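Local coordinates for CD1-2 antigen (Gallus gallus, PDB 3DBX), which probably presents lipid antigens to T cells at the cell surface, as other CD1 proteins of the MHC class I-like family do, at residues L206-V211 with R252-V257; R217-T222 with C267-C272; F13-T18 with I101-K106; E9-Q14 with Y173-H178. One frame throughout, in Å; residues are numbered along the deposited sequence.

Contact 1: L206-V211 with R252-V257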
# COMPACT_ATOMS: atom_id res chain seq x y z
N LEU A 206 -23.65 8.78 -15.89
CA LEU A 206 -22.82 8.19 -14.86
C LEU A 206 -23.02 8.99 -13.58
O LEU A 206 -22.71 10.18 -13.54
CB LEU A 206 -21.35 8.17 -15.27
CG LEU A 206 -20.37 7.48 -14.31
CD1 LEU A 206 -20.63 5.98 -14.39
CD2 LEU A 206 -18.92 7.76 -14.73
N LEU A 207 -23.57 8.36 -12.53
CA LEU A 207 -23.63 9.04 -11.25
C LEU A 207 -22.36 8.68 -10.50
O LEU A 207 -21.98 7.52 -10.51
CB LEU A 207 -24.85 8.63 -10.43
CG LEU A 207 -26.19 8.76 -11.18
CD1 LEU A 207 -27.32 8.39 -10.25
CD2 LEU A 207 -26.38 10.16 -11.75
N VAL A 208 -21.73 9.68 -9.87
CA VAL A 208 -20.45 9.50 -9.17
C VAL A 208 -20.62 9.93 -7.74
O VAL A 208 -21.17 10.99 -7.48
CB VAL A 208 -19.32 10.38 -9.78
CG1 VAL A 208 -18.00 10.20 -9.05
CG2 VAL A 208 -19.11 10.09 -11.29
N CYS A 209 -20.21 9.08 -6.80
CA CYS A 209 -20.15 9.47 -5.40
C CYS A 209 -18.65 9.48 -5.04
O CYS A 209 -18.01 8.44 -5.09
CB CYS A 209 -20.84 8.40 -4.59
SG CYS A 209 -20.88 8.73 -2.83
N ARG A 210 -18.09 10.65 -4.71
CA ARG A 210 -16.69 10.73 -4.37
C ARG A 210 -16.61 10.90 -2.86
O ARG A 210 -17.18 11.85 -2.32
CB ARG A 210 -16.04 11.90 -5.10
CG ARG A 210 -14.55 12.11 -4.75
CD ARG A 210 -14.06 13.42 -5.38
NE ARG A 210 -12.76 13.81 -4.83
CZ ARG A 210 -12.11 14.91 -5.14
NH1 ARG A 210 -12.61 15.75 -6.05
NH2 ARG A 210 -10.94 15.16 -4.58
N VAL A 211 -15.94 9.97 -2.18
CA VAL A 211 -15.89 9.97 -0.70
C VAL A 211 -14.46 10.24 -0.31
O VAL A 211 -13.58 9.57 -0.81
CB VAL A 211 -16.30 8.60 -0.15
CG1 VAL A 211 -16.38 8.67 1.38
CG2 VAL A 211 -17.71 8.18 -0.73
N ARG A 252 -14.11 6.38 -4.99
CA ARG A 252 -15.15 6.84 -5.90
C ARG A 252 -16.05 5.62 -6.19
O ARG A 252 -15.51 4.55 -6.53
CB ARG A 252 -14.46 7.25 -7.20
CG ARG A 252 -14.76 8.65 -7.76
CD ARG A 252 -13.81 8.90 -9.00
NE ARG A 252 -14.54 9.28 -10.22
CZ ARG A 252 -14.94 8.44 -11.19
NH1 ARG A 252 -14.71 7.13 -11.09
NH2 ARG A 252 -15.57 8.92 -12.25
N SER A 253 -17.37 5.76 -6.06
CA SER A 253 -18.30 4.71 -6.50
C SER A 253 -19.14 5.27 -7.64
O SER A 253 -19.43 6.45 -7.62
CB SER A 253 -19.21 4.26 -5.36
OG SER A 253 -20.07 3.21 -5.84
N THR A 254 -19.49 4.46 -8.64
CA THR A 254 -20.28 4.99 -9.75
C THR A 254 -21.40 4.05 -10.11
O THR A 254 -21.25 2.82 -9.94
CB THR A 254 -19.44 5.26 -11.05
OG1 THR A 254 -19.00 4.03 -11.62
CG2 THR A 254 -18.23 6.18 -10.80
N LEU A 255 -22.49 4.63 -10.63
CA LEU A 255 -23.66 3.88 -11.06
C LEU A 255 -24.11 4.41 -12.41
O LEU A 255 -24.40 5.61 -12.53
CB LEU A 255 -24.81 4.03 -10.05
CG LEU A 255 -26.11 3.26 -10.33
CD1 LEU A 255 -25.87 1.76 -10.29
CD2 LEU A 255 -27.23 3.65 -9.38
N LEU A 256 -24.18 3.55 -13.42
CA LEU A 256 -24.84 3.93 -14.68
C LEU A 256 -26.37 3.92 -14.56
O LEU A 256 -26.95 2.95 -14.07
CB LEU A 256 -24.39 3.06 -15.84
CG LEU A 256 -22.92 3.25 -16.22
CD1 LEU A 256 -22.32 1.96 -16.82
CD2 LEU A 256 -22.78 4.38 -17.23
N VAL A 257 -27.01 5.01 -14.98
CA VAL A 257 -28.46 5.10 -14.98
C VAL A 257 -28.96 5.65 -16.33
O VAL A 257 -28.19 6.26 -17.07
CB VAL A 257 -28.97 5.98 -13.81
CG1 VAL A 257 -28.48 5.43 -12.46
CG2 VAL A 257 -28.50 7.44 -13.97
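L207 and L255 form an antiparallel hydrogen-bonded pair, each backbone N reaching the other's carbonyl O, and C209 with S253 repeats the pattern. The straightest of the four bonds, C209 N to S253 O, measures 2.9 Å with an N-H...O angle of 178°. At the non-hydrogen-bonded pair V208–T254 the strands also meet through a CA-H...O contact, T254 CA lying 3.1 Å from L207 O. The L207 side chain can be traced outward. Its CB rests 3.7 Å from L255 O; CG, set beside the backbone N (chi1 -53°), lies 3.9 Å from V257 CG2; CD1 meets V257 CG1 at 3.9 Å, while CD2 ends 4.1 Å from V257 CG2. The two branched side chains cross at about a right angle, on the same side of the sheet as C209 and S253, where W223 and Y265 press on L207 and the C209 sulfur is joined to C267. On the other side, R252 bends at chi3 (126°) and brings its guanidinium obliquely across V208, whose CG1 covers one face 3.8 Å from R252 NE. L206 CD1 reaches across to T254 CB at 3.6 Å. R210 turns its tip outward and bonds a polar side chain of another protein chain. Strands 204-214 and 249-257 are the middle pair of the four-stranded sheet of an immunoglobulin C1-set sandwich, with the disulfide cysteine facing the opposite sheet.

Contact 2: R217-T222 with C267-C272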
# COMPACT_ATOMS: atom_id res chain seq x y z
N ARG A 217 -9.27 2.90 7.12
CA ARG A 217 -9.49 2.54 5.73
C ARG A 217 -10.81 1.84 5.39
O ARG A 217 -11.35 2.07 4.28
CB ARG A 217 -8.34 1.63 5.27
CG ARG A 217 -8.20 1.46 3.72
CD ARG A 217 -7.07 0.47 3.45
NE ARG A 217 -6.61 0.48 2.05
CZ ARG A 217 -7.13 -0.26 1.07
NH1 ARG A 217 -8.18 -1.05 1.30
NH2 ARG A 217 -6.61 -0.20 -0.17
N PRO A 218 -11.27 0.87 6.23
CA PRO A 218 -12.49 0.14 5.84
C PRO A 218 -13.69 1.07 5.71
O PRO A 218 -13.83 1.99 6.51
CB PRO A 218 -12.70 -0.81 7.02
CG PRO A 218 -11.31 -1.03 7.55
CD PRO A 218 -10.69 0.31 7.47
N ILE A 219 -14.51 0.85 4.69
CA ILE A 219 -15.68 1.71 4.43
C ILE A 219 -16.60 0.96 3.47
O ILE A 219 -16.15 0.06 2.73
CB ILE A 219 -15.24 3.08 3.81
CG1 ILE A 219 -16.35 4.15 3.91
CG2 ILE A 219 -14.71 2.91 2.38
CD1 ILE A 219 -15.86 5.51 3.43
N ALA A 220 -17.90 1.27 3.52
CA ALA A 220 -18.79 0.69 2.53
C ALA A 220 -19.67 1.79 1.96
O ALA A 220 -20.31 2.54 2.71
CB ALA A 220 -19.60 -0.43 3.09
N VAL A 221 -19.68 1.88 0.64
CA VAL A 221 -20.40 2.91 -0.09
C VAL A 221 -21.38 2.19 -0.99
O VAL A 221 -20.97 1.34 -1.81
CB VAL A 221 -19.45 3.71 -0.96
CG1 VAL A 221 -20.24 4.76 -1.76
CG2 VAL A 221 -18.35 4.37 -0.10
N THR A 222 -22.68 2.47 -0.82
CA THR A 222 -23.70 1.85 -1.63
C THR A 222 -24.58 2.92 -2.29
O THR A 222 -24.62 4.07 -1.85
CB THR A 222 -24.56 0.82 -0.85
OG1 THR A 222 -25.21 1.47 0.25
CG2 THR A 222 -23.67 -0.34 -0.29
N CYS A 267 -26.20 8.26 -2.73
CA CYS A 267 -25.04 7.52 -2.23
C CYS A 267 -25.11 7.41 -0.70
O CYS A 267 -25.32 8.43 -0.05
CB CYS A 267 -23.77 8.32 -2.62
SG CYS A 267 -22.29 7.45 -2.25
N ARG A 268 -24.97 6.21 -0.14
CA ARG A 268 -24.92 6.02 1.29
C ARG A 268 -23.55 5.46 1.69
O ARG A 268 -23.02 4.53 1.05
CB ARG A 268 -26.07 5.11 1.77
CG ARG A 268 -26.08 4.92 3.32
CD ARG A 268 -27.40 4.48 3.89
NE ARG A 268 -27.69 3.07 3.61
CZ ARG A 268 -28.90 2.53 3.58
NH1 ARG A 268 -29.99 3.25 3.84
NH2 ARG A 268 -29.03 1.25 3.29
N VAL A 269 -22.97 6.06 2.73
CA VAL A 269 -21.60 5.74 3.19
C VAL A 269 -21.66 5.27 4.62
O VAL A 269 -22.19 5.96 5.51
CB VAL A 269 -20.63 6.94 3.10
CG1 VAL A 269 -19.22 6.49 3.31
CG2 VAL A 269 -20.70 7.62 1.74
N GLN A 270 -21.15 4.07 4.84
CA GLN A 270 -21.10 3.49 6.18
C GLN A 270 -19.60 3.47 6.53
O GLN A 270 -18.75 3.08 5.71
CB GLN A 270 -21.74 2.09 6.13
CG GLN A 270 -21.52 1.17 7.38
CD GLN A 270 -22.04 -0.26 7.16
OE1 GLN A 270 -22.05 -0.78 6.02
NE2 GLN A 270 -22.51 -0.89 8.24
N HIS A 271 -19.26 4.01 7.70
CA HIS A 271 -17.89 4.10 8.17
C HIS A 271 -17.94 4.04 9.68
O HIS A 271 -18.85 4.59 10.29
CB HIS A 271 -17.22 5.40 7.70
CG HIS A 271 -15.74 5.44 7.98
ND1 HIS A 271 -15.21 6.11 9.06
CD2 HIS A 271 -14.70 4.85 7.36
CE1 HIS A 271 -13.89 5.95 9.07
NE2 HIS A 271 -13.56 5.20 8.03
N CYS A 272 -16.99 3.35 10.30
CA CYS A 272 -17.04 3.13 11.74
C CYS A 272 -16.96 4.45 12.55
O CYS A 272 -17.49 4.52 13.65
CB CYS A 272 -15.95 2.14 12.18
SG CYS A 272 -14.26 2.78 12.00
O HOH W 1 -15.29 1.62 8.92
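A220 pairs with Q270 and T222 with R268 as antiparallel hydrogen-bonded pairs; the axes of segments 220-222 and 267-270 approach to 4.7 Å, their directions 163° apart. Each pair has two N-H...O bonds, all close to straight; V221 and V269 form the non-hydrogen-bonded pair between them. Beyond the A220–Q270 pair a water takes over between the backbones, donating to P218 O and accepting from C272 N, both at 2.8 Å. On the side of V221 and V269 the packing is apolar. V221 holds CG1 anti to its N (chi1 178°), which sets that methyl 3.4 Å from C267 SG, while CG2 lies alongside V269. I219 crosses V269 obliquely, its CD1 3.5 Å from V269 CG1 and its CG1 3.2 Å from Q270 O; V211 and L251 of the facing sheet close over this group. On the opposite side, A220 CB touches Q270 OE1, and T222 lies beside R268. H271 follows the last paired residue, Q270: I219 CG1 sits at its ring edge, and H271 CD2 approaches P218 O to 3.1 Å. Both ring nitrogens are engaged, ND1 by S273 OG and NE2 by P216 O, the latter a further direct tie. Since P216 O can only accept, the imidazole probably carries a proton on NE2, and these two bonds would fix the rotation of the ring.

Contact 3: F13-T18 with I101-K106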
# COMPACT_ATOMS: atom_id res chain seq x y z
N PHE A 13 1.15 -6.72 12.73
CA PHE A 13 2.50 -6.24 12.43
C PHE A 13 3.02 -6.88 11.14
O PHE A 13 2.98 -8.09 11.00
CB PHE A 13 3.43 -6.61 13.58
CG PHE A 13 4.80 -6.07 13.44
CD1 PHE A 13 5.03 -4.68 13.51
CD2 PHE A 13 5.87 -6.91 13.24
CE1 PHE A 13 6.32 -4.16 13.38
CE2 PHE A 13 7.17 -6.40 13.10
CZ PHE A 13 7.38 -5.02 13.19
N GLN A 14 3.48 -6.05 10.20
CA GLN A 14 3.98 -6.50 8.91
C GLN A 14 5.30 -5.85 8.55
O GLN A 14 5.55 -4.70 8.89
CB GLN A 14 2.98 -6.18 7.81
CG GLN A 14 1.68 -6.95 7.89
CD GLN A 14 0.81 -6.69 6.67
OE1 GLN A 14 0.89 -7.40 5.68
NE2 GLN A 14 -0.02 -5.65 6.74
N LEU A 15 6.13 -6.61 7.82
CA LEU A 15 7.41 -6.18 7.34
C LEU A 15 7.45 -6.45 5.83
O LEU A 15 7.10 -7.55 5.36
CB LEU A 15 8.53 -6.98 8.02
CG LEU A 15 8.81 -6.82 9.51
CD1 LEU A 15 9.75 -7.95 10.01
CD2 LEU A 15 9.42 -5.48 9.81
N PHE A 16 7.90 -5.46 5.08
CA PHE A 16 8.03 -5.55 3.62
C PHE A 16 9.47 -5.16 3.25
O PHE A 16 9.87 -4.04 3.52
CB PHE A 16 7.09 -4.50 3.00
CG PHE A 16 5.63 -4.75 3.26
CD1 PHE A 16 4.87 -5.44 2.34
CD2 PHE A 16 5.03 -4.29 4.42
CE1 PHE A 16 3.51 -5.69 2.59
CE2 PHE A 16 3.68 -4.54 4.68
CZ PHE A 16 2.92 -5.23 3.77
N TYR A 17 10.22 -6.03 2.61
CA TYR A 17 11.62 -5.74 2.24
C TYR A 17 11.84 -6.03 0.77
O TYR A 17 11.38 -7.06 0.30
CB TYR A 17 12.59 -6.60 3.04
CG TYR A 17 12.89 -6.07 4.41
CD1 TYR A 17 14.05 -5.34 4.65
CD2 TYR A 17 12.01 -6.25 5.46
CE1 TYR A 17 14.33 -4.82 5.93
CE2 TYR A 17 12.28 -5.73 6.75
CZ TYR A 17 13.43 -5.02 6.96
OH TYR A 17 13.71 -4.52 8.23
N THR A 18 12.55 -5.14 0.09
CA THR A 18 12.94 -5.28 -1.33
C THR A 18 14.46 -5.15 -1.43
O THR A 18 15.07 -4.18 -0.94
CB THR A 18 12.27 -4.23 -2.20
OG1 THR A 18 10.85 -4.35 -2.08
CG2 THR A 18 12.66 -4.37 -3.66
N ILE A 101 10.55 -9.72 0.49
CA ILE A 101 10.24 -10.49 1.70
C ILE A 101 9.05 -9.87 2.42
O ILE A 101 9.10 -8.70 2.81
CB ILE A 101 11.46 -10.56 2.69
CG1 ILE A 101 12.68 -11.23 2.05
CG2 ILE A 101 11.09 -11.33 3.97
CD1 ILE A 101 13.70 -10.26 1.48
N HIS A 102 7.99 -10.65 2.60
CA HIS A 102 6.80 -10.16 3.28
C HIS A 102 6.57 -11.06 4.49
O HIS A 102 6.40 -12.26 4.35
CB HIS A 102 5.60 -10.16 2.34
CG HIS A 102 4.33 -9.67 2.97
ND1 HIS A 102 3.09 -10.00 2.48
CD2 HIS A 102 4.12 -8.86 4.04
CE1 HIS A 102 2.16 -9.42 3.23
NE2 HIS A 102 2.76 -8.74 4.19
N THR A 103 6.60 -10.44 5.67
CA THR A 103 6.40 -11.11 6.93
C THR A 103 5.21 -10.46 7.67
O THR A 103 4.96 -9.26 7.52
CB THR A 103 7.67 -10.95 7.80
OG1 THR A 103 8.81 -11.47 7.09
CG2 THR A 103 7.54 -11.68 9.10
N GLY A 104 4.50 -11.24 8.48
CA GLY A 104 3.41 -10.71 9.30
C GLY A 104 3.19 -11.47 10.60
O GLY A 104 3.51 -12.65 10.69
N CYS A 105 2.62 -10.77 11.57
CA CYS A 105 2.20 -11.33 12.86
C CYS A 105 0.90 -10.62 13.27
O CYS A 105 0.90 -9.39 13.47
CB CYS A 105 3.28 -11.10 13.93
SG CYS A 105 2.97 -11.84 15.56
N LYS A 106 -0.19 -11.37 13.34
CA LYS A 106 -1.48 -10.86 13.81
C LYS A 106 -1.80 -11.48 15.16
O LYS A 106 -1.60 -12.68 15.35
CB LYS A 106 -2.58 -11.23 12.81
CG LYS A 106 -3.86 -10.40 12.91
CD LYS A 106 -4.72 -10.58 11.65
CE LYS A 106 -5.24 -9.23 11.12
NZ LYS A 106 -5.63 -9.26 9.67
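F13 with C105, L15 with T103 and Y17 with I101 are antiparallel hydrogen-bonded pairs, giving six backbone bonds. Between them Q14 and G104 bring their CA atoms to 4.3 Å, and CA-H...O contacts such as Q14 CA to T103 O, 3.2 Å, fill the intervals. One side-chain hydrogen bond crosses: H102 NE2 donates to Q14 OE1 at 2.7 Å (155°), the oxygen lying in the imidazole plane but the donor tilted from the amide plane. H102 holds CG anti to the backbone N (chi1 -180°), which swings the ring toward Q14 and F16. These are the two central strands of the eight-stranded floor of an MHC class I-like fold. L15, Y17 and T103 look toward the helices, T103 touching a bound palmitic acid; F16 and H102 look the other way, onto another protein chain. There the F16 and H102 rings face each other, strongly offset and near parallel, planes at 17° and centroids 4.5 Å apart; F16 CE1 covers only the imidazole rim, 3.5 Å from H102 NE2. F116 meets H102 edge-to-face from the neighbouring strand. On the helix-facing side, Y17 CB makes an apolar contact with I101 CB at 4.1 Å, and L15 CB a van der Waals touch with T103 CB.

Contact 4: E9-Q14 with Y173-H178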
# COMPACT_ATOMS: atom_id res chain seq x y z
N GLU A 9 -7.02 -5.00 13.36
CA GLU A 9 -6.07 -4.50 12.37
C GLU A 9 -4.94 -3.84 13.14
O GLU A 9 -3.81 -3.77 12.67
CB GLU A 9 -6.73 -3.48 11.43
CG GLU A 9 -7.53 -4.08 10.25
CD GLU A 9 -8.03 -3.04 9.20
OE1 GLU A 9 -7.38 -1.99 9.02
OE2 GLU A 9 -9.06 -3.31 8.55
N SER A 10 -5.27 -3.37 14.34
CA SER A 10 -4.33 -2.63 15.17
C SER A 10 -3.26 -3.51 15.82
O SER A 10 -2.26 -3.00 16.31
CB SER A 10 -5.06 -1.80 16.22
OG SER A 10 -4.31 -0.62 16.48
N GLN A 11 -3.50 -4.83 15.83
CA GLN A 11 -2.51 -5.80 16.31
C GLN A 11 -1.97 -6.69 15.19
O GLN A 11 -1.75 -7.90 15.38
CB GLN A 11 -3.10 -6.61 17.47
CG GLN A 11 -3.42 -5.71 18.66
CD GLN A 11 -4.17 -6.41 19.75
OE1 GLN A 11 -5.30 -6.87 19.56
NE2 GLN A 11 -3.56 -6.49 20.93
N PHE A 12 -1.78 -6.08 14.02
CA PHE A 12 -1.24 -6.74 12.84
C PHE A 12 0.05 -6.04 12.45
O PHE A 12 0.05 -4.90 11.92
CB PHE A 12 -2.26 -6.72 11.68
CG PHE A 12 -1.88 -7.57 10.46
CD1 PHE A 12 -0.92 -8.57 10.53
CD2 PHE A 12 -2.54 -7.38 9.24
CE1 PHE A 12 -0.60 -9.36 9.40
CE2 PHE A 12 -2.24 -8.16 8.13
CZ PHE A 12 -1.26 -9.15 8.22
N PHE A 13 1.15 -6.72 12.73
CA PHE A 13 2.50 -6.24 12.43
C PHE A 13 3.02 -6.88 11.14
O PHE A 13 2.98 -8.09 11.00
CB PHE A 13 3.43 -6.61 13.58
CG PHE A 13 4.80 -6.07 13.44
CD1 PHE A 13 5.03 -4.68 13.51
CD2 PHE A 13 5.87 -6.91 13.24
CE1 PHE A 13 6.32 -4.16 13.38
CE2 PHE A 13 7.17 -6.40 13.10
CZ PHE A 13 7.38 -5.02 13.19
N GLN A 14 3.48 -6.05 10.20
CA GLN A 14 3.98 -6.50 8.91
C GLN A 14 5.30 -5.85 8.55
O GLN A 14 5.55 -4.70 8.89
CB GLN A 14 2.98 -6.18 7.81
CG GLN A 14 1.68 -6.95 7.89
CD GLN A 14 0.81 -6.69 6.67
OE1 GLN A 14 0.89 -7.40 5.68
NE2 GLN A 14 -0.02 -5.65 6.74
N TYR A 173 6.16 -6.96 21.25
CA TYR A 173 6.35 -5.69 20.56
C TYR A 173 5.02 -5.02 20.16
O TYR A 173 4.81 -3.83 20.43
CB TYR A 173 7.24 -5.92 19.33
CG TYR A 173 7.76 -4.70 18.61
CD1 TYR A 173 8.24 -3.58 19.30
CD2 TYR A 173 7.81 -4.68 17.23
CE1 TYR A 173 8.74 -2.45 18.60
CE2 TYR A 173 8.29 -3.58 16.54
CZ TYR A 173 8.76 -2.47 17.22
OH TYR A 173 9.24 -1.41 16.48
N ILE A 174 4.12 -5.79 19.54
CA ILE A 174 2.78 -5.32 19.16
C ILE A 174 2.05 -4.74 20.39
O ILE A 174 1.47 -3.65 20.33
CB ILE A 174 1.94 -6.48 18.56
CG1 ILE A 174 2.50 -6.91 17.20
CG2 ILE A 174 0.49 -6.07 18.41
CD1 ILE A 174 1.94 -8.25 16.67
N LEU A 175 2.11 -5.50 21.49
CA LEU A 175 1.45 -5.17 22.74
C LEU A 175 1.92 -3.84 23.31
O LEU A 175 1.11 -2.99 23.69
CB LEU A 175 1.69 -6.29 23.75
CG LEU A 175 0.51 -7.22 24.03
CD1 LEU A 175 -0.03 -7.83 22.75
CD2 LEU A 175 0.93 -8.31 25.02
N MET A 176 3.24 -3.65 23.34
CA MET A 176 3.83 -2.41 23.80
C MET A 176 3.51 -1.24 22.85
O MET A 176 3.23 -0.12 23.31
CB MET A 176 5.34 -2.58 24.05
CG MET A 176 5.64 -3.63 25.16
SD MET A 176 7.36 -3.88 25.70
CE MET A 176 7.48 -2.73 27.09
N LEU A 177 3.50 -1.50 21.54
CA LEU A 177 3.22 -0.46 20.55
C LEU A 177 1.76 -0.04 20.61
O LEU A 177 1.43 1.13 20.46
CB LEU A 177 3.55 -0.93 19.14
CG LEU A 177 5.01 -1.13 18.68
CD1 LEU A 177 5.01 -1.72 17.29
CD2 LEU A 177 5.83 0.16 18.74
N HIS A 178 0.90 -1.03 20.80
CA HIS A 178 -0.53 -0.82 20.91
C HIS A 178 -0.85 0.12 22.09
O HIS A 178 -1.68 1.01 21.95
CB HIS A 178 -1.22 -2.18 21.09
CG HIS A 178 -2.70 -2.14 20.92
ND1 HIS A 178 -3.57 -2.21 21.98
CD2 HIS A 178 -3.47 -2.04 19.81
CE1 HIS A 178 -4.82 -2.16 21.54
NE2 HIS A 178 -4.78 -2.06 20.22
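I174 wedges between Q11 and F13 and makes the tight part of the contact. With CG2 anti to the backbone N and CG1 beside it (chi1 -69°), its branches part: CG2 sits 3.7 Å from Q11 CA, CG1 3.7 Å from F13 CB. Next to it Y173 presents its ring edge to the face of F13 in an offset edge-to-face pair, planes at 81° and centroids 5.5 Å apart; Y173 CE2 comes 3.8 Å from F13 CZ. L177 CD1, one turn on, lies over the centre of one face of the Y173 ring. The other end is looser and nearer the surface. Q11 crosses H178 obliquely, Q11 CG 3.8 Å from H178 CD2 in an off-centre CH-pi contact and Q11 NE2 above a face of the H178 ring. S10 OG stands at the edge of that imidazole, 3.7 Å from H178 CD2. L175 CD1 brushes Q11 NE2 at 4.2 Å. No hydrogen bond joins the segments, and S10 O is buried without a partner. Here the last turns of helix 156-180 rest on the start of strand 12-21 and the type I turn (E9 to F12) before it, within the α1-α2 platform of MHC class I-like proteins.

Contacts 3 and 4 both start from strand 12-21 in the MHC-like domain and share F13 and Q14, their centres 12 Å apart: contact 3 joins that strand to 97-107 in the middle of the floor, contact 4 sets a helix upon its beginning. Contacts 1 and 2 follow along the chain in the immunoglobulin domain, their segments alternating. Their centres, 14 Å apart, lie on opposite sheets of the sandwich, tied by the C209–C267 disulfide. Contact 1 is about 35 Å from contact 3, centre to centre. Between contacts 2 and 4, P218 CG touches E9 OE2, one point where the platform domain meets the immunoglobulin domain.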